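Local coordinates for ABC transporter substrate binding protein (Ribose) (Agrobacterium vitis S4, PDB 4WT7) that probably binds a sugar or sugar alcohol for uptake by an ABC transporter, and here holds D-allitol in the cleft between its two lobes, at residues G41-F46 with D193-T198; I228-A233 with S265-D270; L66-G71 with Q82-Q87. All blocks are in the same frame, centred on the assembly; numbering follows the deposited sequence.

In the fold
From the N terminus the chain lays down strand 34-39, and the turn that starts at 41 runs into helix 45-60. Contact 3 follows, closing a short loop between strand 64-69 and helix 74-87 of the first lobe. It lies wholly within the much longer loop closed by contact 1, where 41-46 meets 193-198 of the second lobe across the ligand cleft. Contact 2 comes later, in series, joining helix 227-240 to strand 267-272. Thr-42 reaches Asp-69 to link contacts 1 and 3, while Asp-193 and Thr-198 pack on Pro-229, linking contacts 1 and 2. Contacts 2 and 3 lie in different lobes, their centres about 34 Å apart.

Contact 1: residues G41-F46 with D193-T198; sequences GTDHFF and DVIPNT. With X9X (D-allitol), chain C.
The rim of the allitol cleft is where Asp-43 and His-44 of one lobe face Ile-195 and Pro-196 of the other. The carboxylate of Asp-43 lies over the methyl CG2 of Ile-195, OD2 3.4 Å from that carbon, and also brushes the Pro-196 ring. Its CG sits between the backbone N and the carbonyl carbon (chi1 86°), which turns the acid toward both its histidine neighbour and the far lobe. OD1 accepts the ND1-H of His-44 at 2.8 Å, from above the carboxylate plane. OD2 takes a hydrogen from a water that also donates to Thr-198 OG1, so a polar bridge spans the lobes beside the apolar touch; that hydroxyl in turn donates to Val-194 O, 2.6 Å away. Histidine suits the rim because it has two nitrogens to use: NE2 donates to allitol OAF at 2.8 Å, nearly straight at 167°. Ile-195 CD1 approaches the ring obliquely, 4.2 Å from His-44 CE1. With both nitrogens donating, the ring may be positively charged, which the aspartate would favour. Phe-46, CG anti to the backbone N (chi1 180°), offers one ring face to the ligand, with hydroxyl OAB 3.2 Å from CZ. Asp-47, Asp-120, Arg-170, Asp-251 and Gln-273 also hydrogen-bond the allitol. His-44 occupies the N-cap position of helix 45-60, while its ring meets Trp-226 and touches Ile-228 of helix 227-240; the 193-198 loop runs into helix 198-212.

Contact 2: residues I228-A233 with S265-D270; sequences IPQLGA and SPAAAD
Gln-230 and Ala-269 make the one hydrogen bond between 228-233 and 265-270: NE2 donates to the backbone O at 3.1 Å. It is a bent bond, with an N-H...O angle of 139°, and the donor stands above the carbonyl plane instead of on a lone pair. A second, weak bond joins the same NE2 to Thr-247 OG1, so the amide nitrogen is shared between two neighbouring strands. Glutamine fits because its chain is long enough to span the helix-strand gap: CG is anti to the backbone N (chi1 -175°) and the rest is extended, carrying the amide from the buried helix face to the sheet.

Helix 227-240 follows strand 221-224 and leads to strand 246-249, a beta-alpha-beta crossover of the kind that builds each lobe of this fold. Gln-230 reaches one strand further, to 267-272; the segments 228-233 and 267-270 run antiparallel (175°) with their axes 10.0 Å apart.

Among the van der Waals contacts, Ala-267 CB lies 4.3 Å from Gln-230 NE2; so small a side chain leaves room for the amide. Gln-230 OE1 comes 3.9 Å from Asp-270 CG; OE1 and the carboxylate are both acceptors, so they meet only by packing.

The charged end of Asp-270 is held elsewhere: OD1 accepts from Gly-252 N. OD2 lies close to Asp-227 OD2, a like-charge pair that might raise the pKa of one acid. Just before the strand, Ser-265 OG accepts a weak bond from Ala-267 N.

Contact 3: residues L66-G71 with Q82-Q87; sequences LAVDAG and QTLIAQ
Leu-66, Val-68 and Leu-84 form the apolar part of the contact, with the two branches of Leu-84 divided between the two strand residues. Its CD1 meets Val-68 CG2 tip to tip at 3.7 Å, while CD2 lies 3.9 Å from Leu-66 CB and also rests near the Leu-66 carbonyl oxygen. Leucine suits this buried helix position because its fork can straddle two strand side chains: CG is anti to the carbonyl carbon (chi1 -75°), and the methyls extend toward the sheet although the CB does not aim straight at it. Further along the helix, Gln-87 contributes only its aliphatic part, CG lying 4.1 Å from Leu-66 CD2 where the chains cross at about a right angle.

Strand 64-69 is the edge of the parallel sheet, and helix 74-87 returns along it before strand 91-95, the segments 66-69 and 82-87 running antiparallel (166°), with strand 34-39 lying between the two strands in the sheet: a beta-alpha-beta crossover of a Rossmann-like lobe. Alternation along the strand turns Leu-66 and Val-68 to this helix and Ala-67 to helix 45-60 on the other face.

Polar bonds shape the strand's end. Asp-69 OD1 accepts from Gly-71 N at 2.9 Å (167°), an Asx turn, and Gly-71 adopts a positive phi that suits glycine. The other oxygen, OD2, is bonded to Thr-42 OG1, tying this turn to the loop before helix 45-60.

Contact 1: residues G41-F46 with D193-T198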
ATOM      1  N   GLY A  41      -8.392  -7.569  -1.420  1.00  9.65           N
ATOM      2  CA  GLY A  41      -9.575  -6.802  -1.832  1.00 10.16           C
ATOM      3  C   GLY A  41      -9.331  -6.020  -3.105  1.00 10.75           C
ATOM      4  O   GLY A  41      -8.245  -6.105  -3.678  1.00  8.97           O
ATOM      5  N   THR A  42     -10.344  -5.263  -3.535  1.00 10.35           N
ATOM      6  CA  THR A  42     -10.200  -4.330  -4.639  1.00 11.42           C
ATOM      7  C   THR A  42     -10.912  -2.993  -4.359  1.00 12.93           C
ATOM      8  O   THR A  42     -11.370  -2.362  -5.296  1.00 13.07           O
ATOM      9  CB  THR A  42     -10.901  -4.863  -5.900  1.00 11.92           C
ATOM     10  OG1 THR A  42     -12.246  -5.246  -5.551  1.00 14.38           O
ATOM     11  CG2 THR A  42     -10.160  -6.036  -6.472  1.00  9.82           C
ATOM     12  N   ASP A  43     -11.033  -2.592  -3.093  1.00 13.32           N
ATOM     13  CA  ASP A  43     -11.979  -1.543  -2.736  1.00 15.20           C
ATOM     14  C   ASP A  43     -11.402  -0.136  -2.845  1.00 15.66           C
ATOM     15  O   ASP A  43     -12.074   0.831  -2.484  1.00 18.75           O
ATOM     16  CB  ASP A  43     -12.483  -1.752  -1.304  1.00 14.37           C
ATOM     17  CG  ASP A  43     -11.570  -1.117  -0.281  1.00 16.56           C
ATOM     18  OD1 ASP A  43     -10.353  -1.346  -0.372  1.00 13.49           O
ATOM     19  OD2 ASP A  43     -12.066  -0.342   0.592  1.00 20.81           O
ATOM     20  N   HIS A  44     -10.156  -0.009  -3.294  1.00 14.36           N
ATOM     21  CA  HIS A  44      -9.613   1.306  -3.623  1.00 12.12           C
ATOM     22  C   HIS A  44      -8.502   1.212  -4.645  1.00 11.58           C
ATOM     23  O   HIS A  44      -8.140   0.125  -5.075  1.00 10.99           O
ATOM     24  CB  HIS A  44      -9.092   2.007  -2.375  1.00 14.44           C
ATOM     25  CG  HIS A  44      -7.951   1.305  -1.719  1.00 11.81           C
ATOM     26  ND1 HIS A  44      -8.135   0.230  -0.870  1.00 11.25           N
ATOM     27  CD2 HIS A  44      -6.618   1.529  -1.741  1.00 10.81           C
ATOM     28  CE1 HIS A  44      -6.961  -0.184  -0.422  1.00 10.57           C
ATOM     29  NE2 HIS A  44      -6.028   0.598  -0.928  1.00 10.38           N
ATOM     30  N   PHE A  45      -7.939   2.366  -4.977  1.00 11.87           N
ATOM     31  CA  PHE A  45      -7.114   2.551  -6.178  1.00  9.93           C
ATOM     32  C   PHE A  45      -5.975   1.561  -6.311  1.00  9.64           C
ATOM     33  O   PHE A  45      -5.861   0.879  -7.326  1.00  9.65           O
ATOM     34  CB  PHE A  45      -6.545   3.967  -6.181  1.00 10.47           C
ATOM     35  CG  PHE A  45      -5.567   4.224  -7.267  1.00  9.96           C
ATOM     36  CD1 PHE A  45      -5.996   4.405  -8.582  1.00 11.56           C
ATOM     37  CD2 PHE A  45      -4.216   4.317  -6.981  1.00  9.32           C
ATOM     38  CE1 PHE A  45      -5.066   4.677  -9.587  1.00 11.66           C
ATOM     39  CE2 PHE A  45      -3.294   4.587  -7.976  1.00 12.72           C
ATOM     40  CZ  PHE A  45      -3.713   4.754  -9.277  1.00  9.63           C
ATOM     41  N   PHE A  46      -5.127   1.478  -5.299  1.00  9.46           N
ATOM     42  CA  PHE A  46      -3.934   0.662  -5.419  1.00  9.29           C
ATOM     43  C   PHE A  46      -4.333  -0.797  -5.703  1.00  9.80           C
ATOM     44  O   PHE A  46      -3.821  -1.443  -6.654  1.00  9.88           O
ATOM     45  CB  PHE A  46      -3.090   0.764  -4.156  1.00 10.00           C
ATOM     46  CG  PHE A  46      -1.844  -0.061  -4.198  1.00 11.22           C
ATOM     47  CD1 PHE A  46      -1.872  -1.392  -3.842  1.00  9.45           C
ATOM     48  CD2 PHE A  46      -0.644   0.501  -4.584  1.00 10.42           C
ATOM     49  CE1 PHE A  46      -0.729  -2.152  -3.875  1.00  8.87           C
ATOM     50  CE2 PHE A  46       0.512  -0.254  -4.622  1.00  9.26           C
ATOM     51  CZ  PHE A  46       0.468  -1.585  -4.274  1.00 10.69           C
ATOM     52  N   ASP A 193      -6.705   2.982  11.336  1.00 15.09           N
ATOM     53  CA  ASP A 193      -7.477   3.166  10.123  1.00 14.75           C
ATOM     54  C   ASP A 193      -8.120   1.857   9.805  1.00 15.21           C
ATOM     55  O   ASP A 193      -7.691   0.799  10.313  1.00 15.65           O
ATOM     56  CB  ASP A 193      -6.640   3.678   8.903  1.00 13.81           C
ATOM     57  CG  ASP A 193      -5.198   3.146   8.872  1.00 13.45           C
ATOM     58  OD1 ASP A 193      -4.594   2.953   9.949  1.00 13.75           O
ATOM     59  OD2 ASP A 193      -4.646   2.959   7.749  1.00 12.97           O
ATOM     60  N   VAL A 194      -9.157   1.908   8.977  1.00 15.26           N
ATOM     61  CA  VAL A 194      -9.894   0.685   8.652  1.00 15.85           C
ATOM     62  C   VAL A 194     -10.159   0.519   7.171  1.00 15.44           C
ATOM     63  O   VAL A 194     -10.096   1.469   6.400  1.00 14.85           O
ATOM     64  CB  VAL A 194     -11.281   0.654   9.345  1.00 16.84           C
ATOM     65  CG1 VAL A 194     -11.143   0.346  10.829  1.00 17.66           C
ATOM     66  CG2 VAL A 194     -12.019   1.964   9.103  1.00 16.73           C
ATOM     67  N   ILE A 195     -10.496  -0.708   6.794  1.00 15.95           N
ATOM     68  CA  ILE A 195     -11.066  -0.983   5.475  1.00 15.90           C
ATOM     69  C   ILE A 195     -12.163  -2.005   5.685  1.00 17.95           C
ATOM     70  O   ILE A 195     -11.977  -2.938   6.427  1.00 17.61           O
ATOM     71  CB  ILE A 195     -10.037  -1.620   4.530  1.00 15.54           C
ATOM     72  CG1 ILE A 195      -8.938  -0.622   4.189  1.00 16.71           C
ATOM     73  CG2 ILE A 195     -10.684  -2.089   3.221  1.00 15.77           C
ATOM     74  CD1 ILE A 195      -7.756  -1.304   3.572  1.00 16.09           C
ATOM     75  N   PRO A 196     -13.320  -1.817   5.046  1.00 23.22           N
ATOM     76  CA  PRO A 196     -13.678  -0.674   4.188  1.00 21.21           C
ATOM     77  C   PRO A 196     -14.233   0.517   5.006  1.00 19.81           C
ATOM     78  O   PRO A 196     -13.901   0.604   6.181  1.00 18.98           O
ATOM     79  CB  PRO A 196     -14.705  -1.277   3.228  1.00 24.20           C
ATOM     80  CG  PRO A 196     -15.398  -2.344   4.061  1.00 25.60           C
ATOM     81  CD  PRO A 196     -14.347  -2.873   5.041  1.00 20.79           C
ATOM     82  N   ASN A 197     -14.996   1.434   4.397  1.00 23.67           N
ATOM     83  CA  ASN A 197     -15.462   2.636   5.106  1.00 26.89           C
ATOM     84  C   ASN A 197     -14.287   3.516   5.513  1.00 25.61           C
ATOM     85  O   ASN A 197     -14.356   4.277   6.488  1.00 26.16           O
ATOM     86  CB  ASN A 197     -16.257   2.285   6.381  1.00 30.91           C
ATOM     87  CG  ASN A 197     -16.990   3.511   6.970  1.00 33.00           C
ATOM     88  OD1 ASN A 197     -17.541   4.319   6.226  1.00 32.36           O
ATOM     89  ND2 ASN A 197     -16.956   3.665   8.293  1.00 31.85           N
ATOM     90  N   THR A 198     -13.188   3.401   4.781  1.00 16.60           N
ATOM     91  CA  THR A 198     -11.950   4.013   5.225  1.00 16.01           C
ATOM     92  C   THR A 198     -12.092   5.547   5.387  1.00 16.34           C
ATOM     93  O   THR A 198     -11.720   6.111   6.438  1.00 16.49           O
ATOM     94  CB  THR A 198     -10.864   3.728   4.234  1.00 15.11           C
ATOM     95  OG1 THR A 198     -10.731   2.302   4.064  1.00 14.85           O
ATOM     96  CG2 THR A 198      -9.534   4.343   4.687  1.00 14.57           C
TER
HETATM   97  OAA X9X C 401      -2.958  -2.663   3.258  1.00 12.22           O
HETATM   98  CAG X9X C 401      -3.476  -1.409   2.993  1.00  5.73           C
HETATM   99  CAI X9X C 401      -2.828  -0.581   1.932  1.00  5.41           C
HETATM  100  OAC X9X C 401      -1.569  -0.097   2.336  1.00  9.79           O
HETATM  101  CAK X9X C 401      -2.818  -1.296   0.613  1.00  1.73           C
HETATM  102  OAE X9X C 401      -4.121  -1.675   0.389  1.00 10.31           O
HETATM  103  CAL X9X C 401      -2.441  -0.361  -0.537  1.00 12.27           C
HETATM  104  OAF X9X C 401      -3.276   0.744  -0.585  1.00  9.48           O
HETATM  105  CAJ X9X C 401      -0.985   0.046  -0.643  1.00  8.59           C
HETATM  106  OAD X9X C 401      -0.630   1.095   0.191  1.00 10.55           O
HETATM  107  CAH X9X C 401       0.023  -1.078  -0.522  1.00  7.04           C
HETATM  108  OAB X9X C 401       1.231  -0.886  -1.225  1.00 10.03           O
HETATM  109  O   HOH W   1     -10.429   1.863   1.234  1.00 10.31           O

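Contact 2: residues I228-A233 with S265-D270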
ATOM      1  N   ILE A 228      -5.791   6.716   1.452  1.00 12.58           N
ATOM      2  CA  ILE A 228      -7.228   6.831   1.616  1.00 13.24           C
ATOM      3  C   ILE A 228      -7.622   7.346   3.008  1.00 14.15           C
ATOM      4  O   ILE A 228      -8.515   8.210   3.106  1.00 15.05           O
ATOM      5  CB  ILE A 228      -7.927   5.508   1.217  1.00 13.27           C
ATOM      6  CG1 ILE A 228      -7.538   5.149  -0.231  1.00 12.84           C
ATOM      7  CG2 ILE A 228      -9.421   5.616   1.328  1.00 14.04           C
ATOM      8  CD1 ILE A 228      -7.693   6.316  -1.251  1.00 13.02           C
ATOM      9  N   PRO A 229      -6.954   6.873   4.081  1.00 13.59           N
ATOM     10  CA  PRO A 229      -7.194   7.541   5.380  1.00 14.13           C
ATOM     11  C   PRO A 229      -6.729   9.005   5.317  1.00 14.23           C
ATOM     12  O   PRO A 229      -7.371   9.924   5.889  1.00 14.87           O
ATOM     13  CB  PRO A 229      -6.329   6.758   6.355  1.00 13.87           C
ATOM     14  CG  PRO A 229      -6.132   5.410   5.685  1.00 13.38           C
ATOM     15  CD  PRO A 229      -6.152   5.646   4.213  1.00 13.06           C
ATOM     16  N   GLN A 230      -5.628   9.231   4.599  1.00 13.66           N
ATOM     17  CA  GLN A 230      -5.154  10.590   4.379  1.00 13.77           C
ATOM     18  C   GLN A 230      -6.287  11.452   3.829  1.00 14.34           C
ATOM     19  O   GLN A 230      -6.487  12.568   4.282  1.00 14.84           O
ATOM     20  CB  GLN A 230      -3.933  10.629   3.459  1.00 13.16           C
ATOM     21  CG  GLN A 230      -3.306  12.011   3.276  1.00 13.32           C
ATOM     22  CD  GLN A 230      -2.193  12.007   2.214  1.00 12.79           C
ATOM     23  OE1 GLN A 230      -1.965  11.005   1.519  1.00 12.32           O
ATOM     24  NE2 GLN A 230      -1.505  13.135   2.085  1.00 12.95           N
ATOM     25  N   LEU A 231      -7.012  10.928   2.846  1.00 14.30           N
ATOM     26  CA  LEU A 231      -8.131  11.645   2.223  1.00 14.90           C
ATOM     27  C   LEU A 231      -9.202  12.016   3.265  1.00 15.71           C
ATOM     28  O   LEU A 231      -9.617  13.159   3.349  1.00 16.27           O
ATOM     29  CB  LEU A 231      -8.756  10.772   1.134  1.00 14.80           C
ATOM     30  CG  LEU A 231      -9.954  11.294   0.327  1.00 16.24           C
ATOM     31  CD1 LEU A 231      -9.666  12.690  -0.211  1.00 15.65           C
ATOM     32  CD2 LEU A 231     -10.274  10.295  -0.825  1.00 15.24           C
ATOM     33  N   GLY A 232      -9.636  11.046   4.061  1.00 15.84           N
ATOM     34  CA  GLY A 232     -10.502  11.330   5.197  1.00 18.65           C
ATOM     35  C   GLY A 232      -9.967  12.397   6.152  1.00 18.44           C
ATOM     36  O   GLY A 232     -10.680  13.326   6.524  1.00 20.06           O
ATOM     37  N   ALA A 233      -8.717  12.224   6.573  1.00 16.29           N
ATOM     38  CA  ALA A 233      -8.005  13.175   7.413  1.00 16.49           C
ATOM     39  C   ALA A 233      -8.066  14.603   6.866  1.00 16.82           C
ATOM     40  O   ALA A 233      -8.420  15.531   7.590  1.00 17.51           O
ATOM     41  CB  ALA A 233      -6.551  12.733   7.559  1.00 15.77           C
ATOM     42  N   SER A 265      -5.403  23.096   0.234  1.00 20.48           N
ATOM     43  CA  SER A 265      -5.558  21.818   0.926  1.00 22.08           C
ATOM     44  C   SER A 265      -4.376  21.516   1.841  1.00 20.98           C
ATOM     45  O   SER A 265      -3.216  21.677   1.463  1.00 18.82           O
ATOM     46  CB  SER A 265      -5.732  20.671  -0.073  1.00 23.11           C
ATOM     47  OG  SER A 265      -5.897  19.437   0.599  1.00 19.76           O
ATOM     48  N   PRO A 266      -4.668  21.049   3.057  1.00 21.00           N
ATOM     49  CA  PRO A 266      -3.603  20.650   3.982  1.00 19.32           C
ATOM     50  C   PRO A 266      -2.870  19.344   3.585  1.00 19.41           C
ATOM     51  O   PRO A 266      -1.917  18.947   4.248  1.00 17.84           O
ATOM     52  CB  PRO A 266      -4.349  20.488   5.311  1.00 21.72           C
ATOM     53  CG  PRO A 266      -5.749  20.199   4.922  1.00 22.53           C
ATOM     54  CD  PRO A 266      -5.996  21.004   3.684  1.00 19.89           C
ATOM     55  N   ALA A 267      -3.290  18.691   2.508  1.00 15.66           N
ATOM     56  CA  ALA A 267      -2.577  17.520   2.015  1.00 14.87           C
ATOM     57  C   ALA A 267      -1.208  17.948   1.494  1.00 14.63           C
ATOM     58  O   ALA A 267      -1.092  18.696   0.488  1.00 14.81           O
ATOM     59  CB  ALA A 267      -3.387  16.834   0.941  1.00 14.68           C
ATOM     60  N   ALA A 268      -0.165  17.467   2.167  1.00 14.29           N
ATOM     61  CA  ALA A 268       1.172  18.023   1.968  1.00 14.26           C
ATOM     62  C   ALA A 268       2.095  17.162   1.097  1.00 13.63           C
ATOM     63  O   ALA A 268       2.916  17.670   0.354  1.00 13.66           O
ATOM     64  CB  ALA A 268       1.825  18.287   3.334  1.00 14.51           C
ATOM     65  N   ALA A 269       1.961  15.851   1.213  1.00 13.12           N
ATOM     66  CA  ALA A 269       2.818  14.908   0.500  1.00 12.55           C
ATOM     67  C   ALA A 269       2.153  13.530   0.400  1.00 12.12           C
ATOM     68  O   ALA A 269       1.448  13.089   1.313  1.00 12.20           O
ATOM     69  CB  ALA A 269       4.151  14.790   1.162  1.00 12.46           C
ATOM     70  N   ASP A 270       2.367  12.867  -0.743  1.00 11.74           N
ATOM     71  CA  ASP A 270       1.798  11.532  -0.992  1.00 11.37           C
ATOM     72  C   ASP A 270       2.815  10.862  -1.867  1.00 10.95           C
ATOM     73  O   ASP A 270       3.122  11.368  -2.954  1.00 11.02           O
ATOM     74  CB  ASP A 270       0.477  11.659  -1.741  1.00 11.59           C
ATOM     75  CG  ASP A 270      -0.230  10.341  -1.957  1.00 12.59           C
ATOM     76  OD1 ASP A 270       0.335   9.254  -1.621  1.00 10.93           O
ATOM     77  OD2 ASP A 270      -1.390  10.397  -2.454  1.00 11.61           O
TER

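Contact 3: residues L66-G71 with Q82-Q87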
ATOM      1  N   LEU A  66      -7.101 -17.460 -12.869  1.00 10.23           N
ATOM      2  CA  LEU A  66      -8.145 -17.854 -11.951  1.00 10.32           C
ATOM      3  C   LEU A  66      -8.132 -16.791 -10.878  1.00 10.11           C
ATOM      4  O   LEU A  66      -7.353 -16.868  -9.925  1.00  9.92           O
ATOM      5  CB  LEU A  66      -7.853 -19.224 -11.313  1.00 10.35           C
ATOM      6  CG  LEU A  66      -7.957 -20.486 -12.163  1.00 14.01           C
ATOM      7  CD1 LEU A  66      -6.753 -20.722 -13.068  1.00 10.57           C
ATOM      8  CD2 LEU A  66      -8.199 -21.692 -11.240  1.00 17.80           C
ATOM      9  N   ALA A  67      -8.987 -15.789 -11.043  1.00 10.16           N
ATOM     10  CA  ALA A  67      -8.880 -14.574 -10.246  1.00 12.34           C
ATOM     11  C   ALA A  67      -9.974 -14.505  -9.182  1.00 11.31           C
ATOM     12  O   ALA A  67     -11.160 -14.585  -9.494  1.00 10.30           O
ATOM     13  CB  ALA A  67      -8.905 -13.345 -11.123  1.00  9.97           C
ATOM     14  N   VAL A  68      -9.525 -14.347  -7.950  1.00  9.90           N
ATOM     15  CA  VAL A  68     -10.360 -14.421  -6.771  1.00  9.97           C
ATOM     16  C   VAL A  68     -10.059 -13.180  -5.899  1.00  9.80           C
ATOM     17  O   VAL A  68      -8.887 -12.803  -5.651  1.00  9.58           O
ATOM     18  CB  VAL A  68     -10.164 -15.774  -5.999  1.00  9.98           C
ATOM     19  CG1 VAL A  68     -10.839 -16.901  -6.709  1.00 10.23           C
ATOM     20  CG2 VAL A  68      -8.682 -16.095  -5.784  1.00  9.75           C
ATOM     21  N   ASP A  69     -11.144 -12.484  -5.553  1.00  9.93           N
ATOM     22  CA  ASP A  69     -11.144 -11.316  -4.703  1.00  9.85           C
ATOM     23  C   ASP A  69     -11.751 -11.611  -3.318  1.00 11.25           C
ATOM     24  O   ASP A  69     -12.893 -12.034  -3.204  1.00 10.71           O
ATOM     25  CB  ASP A  69     -11.983 -10.263  -5.416  1.00  9.99           C
ATOM     26  CG  ASP A  69     -12.048  -8.908  -4.677  1.00  9.94           C
ATOM     27  OD1 ASP A  69     -11.505  -8.764  -3.558  1.00  9.81           O
ATOM     28  OD2 ASP A  69     -12.679  -7.987  -5.227  1.00 10.05           O
ATOM     29  N   ALA A  70     -11.014 -11.330  -2.259  1.00 10.54           N
ATOM     30  CA  ALA A  70     -11.525 -11.665  -0.939  1.00 13.19           C
ATOM     31  C   ALA A  70     -12.524 -10.642  -0.374  1.00 13.58           C
ATOM     32  O   ALA A  70     -13.111 -10.884   0.671  1.00 14.11           O
ATOM     33  CB  ALA A  70     -10.395 -11.868   0.009  1.00 10.61           C
ATOM     34  N   GLY A  71     -12.716  -9.523  -1.051  1.00 15.37           N
ATOM     35  CA  GLY A  71     -13.612  -8.464  -0.554  1.00 17.44           C
ATOM     36  C   GLY A  71     -13.263  -8.040   0.876  1.00 15.96           C
ATOM     37  O   GLY A  71     -14.117  -7.584   1.652  1.00 17.05           O
ATOM     38  N   GLN A  82      -7.413 -21.738  -0.397  1.00 12.30           N
ATOM     39  CA  GLN A  82      -7.553 -23.181  -0.294  1.00 12.20           C
ATOM     40  C   GLN A  82      -8.080 -23.740  -1.586  1.00 12.34           C
ATOM     41  O   GLN A  82      -7.589 -24.736  -2.090  1.00 11.95           O
ATOM     42  CB  GLN A  82      -8.479 -23.550   0.856  1.00 13.60           C
ATOM     43  CG  GLN A  82      -7.743 -23.455   2.144  1.00 17.04           C
ATOM     44  CD  GLN A  82      -8.645 -23.425   3.370  1.00 20.33           C
ATOM     45  OE1 GLN A  82      -9.857 -23.181   3.292  1.00 19.83           O
ATOM     46  NE2 GLN A  82      -8.036 -23.655   4.518  1.00 16.77           N
ATOM     47  N   THR A  83      -9.051 -23.050  -2.156  1.00 10.21           N
ATOM     48  CA  THR A  83      -9.619 -23.505  -3.394  1.00 10.43           C
ATOM     49  C   THR A  83      -8.577 -23.403  -4.521  1.00 10.49           C
ATOM     50  O   THR A  83      -8.492 -24.306  -5.333  1.00 10.48           O
ATOM     51  CB  THR A  83     -10.863 -22.693  -3.801  1.00 10.59           C
ATOM     52  OG1 THR A  83     -11.931 -22.934  -2.864  1.00 10.75           O
ATOM     53  CG2 THR A  83     -11.283 -23.054  -5.210  1.00 10.80           C
ATOM     54  N   LEU A  84      -7.828 -22.302  -4.596  1.00 10.09           N
ATOM     55  CA  LEU A  84      -6.769 -22.207  -5.609  1.00 10.00           C
ATOM     56  C   LEU A  84      -5.773 -23.363  -5.452  1.00  9.98           C
ATOM     57  O   LEU A  84      -5.303 -23.939  -6.439  1.00 10.07           O
ATOM     58  CB  LEU A  84      -6.035 -20.889  -5.513  1.00  9.75           C
ATOM     59  CG  LEU A  84      -6.764 -19.653  -6.034  1.00  9.77           C
ATOM     60  CD1 LEU A  84      -5.856 -18.411  -5.836  1.00  9.52           C
ATOM     61  CD2 LEU A  84      -7.184 -19.826  -7.496  1.00  9.96           C
ATOM     62  N   ILE A  85      -5.462 -23.708  -4.216  1.00  9.88           N
ATOM     63  CA  ILE A  85      -4.535 -24.818  -3.965  1.00  9.87           C
ATOM     64  C   ILE A  85      -5.090 -26.134  -4.497  1.00 10.15           C
ATOM     65  O   ILE A  85      -4.363 -26.899  -5.174  1.00 10.22           O
ATOM     66  CB  ILE A  85      -4.153 -24.951  -2.479  1.00  9.73           C
ATOM     67  CG1 ILE A  85      -3.283 -23.751  -2.075  1.00  9.47           C
ATOM     68  CG2 ILE A  85      -3.342 -26.244  -2.279  1.00  9.78           C
ATOM     69  CD1 ILE A  85      -3.086 -23.557  -0.604  1.00  9.34           C
ATOM     70  N   ALA A  86      -6.371 -26.385  -4.229  1.00 12.01           N
ATOM     71  CA  ALA A  86      -7.043 -27.597  -4.702  1.00 12.99           C
ATOM     72  C   ALA A  86      -7.034 -27.628  -6.228  1.00 11.33           C
ATOM     73  O   ALA A  86      -7.191 -28.685  -6.856  1.00 11.99           O
ATOM     74  CB  ALA A  86      -8.507 -27.632  -4.193  1.00 11.31           C
ATOM     75  N   GLN A  87      -6.913 -26.450  -6.820  1.00 10.81           N
ATOM     76  CA  GLN A  87      -6.930 -26.369  -8.270  1.00 12.49           C
ATOM     77  C   GLN A  87      -5.576 -26.686  -8.891  1.00 10.88           C
ATOM     78  O   GLN A  87      -5.500 -26.922 -10.081  1.00 13.28           O
ATOM     79  CB  GLN A  87      -7.436 -24.998  -8.752  1.00 13.08           C
ATOM     80  CG  GLN A  87      -8.906 -24.693  -8.525  1.00 11.04           C
ATOM     81  CD  GLN A  87      -9.810 -25.875  -8.724  1.00 11.38           C
ATOM     82  OE1 GLN A  87     -10.430 -26.366  -7.784  1.00 14.65           O
ATOM     83  NE2 GLN A  87      -9.908 -26.345  -9.938  1.00 12.67           N
TER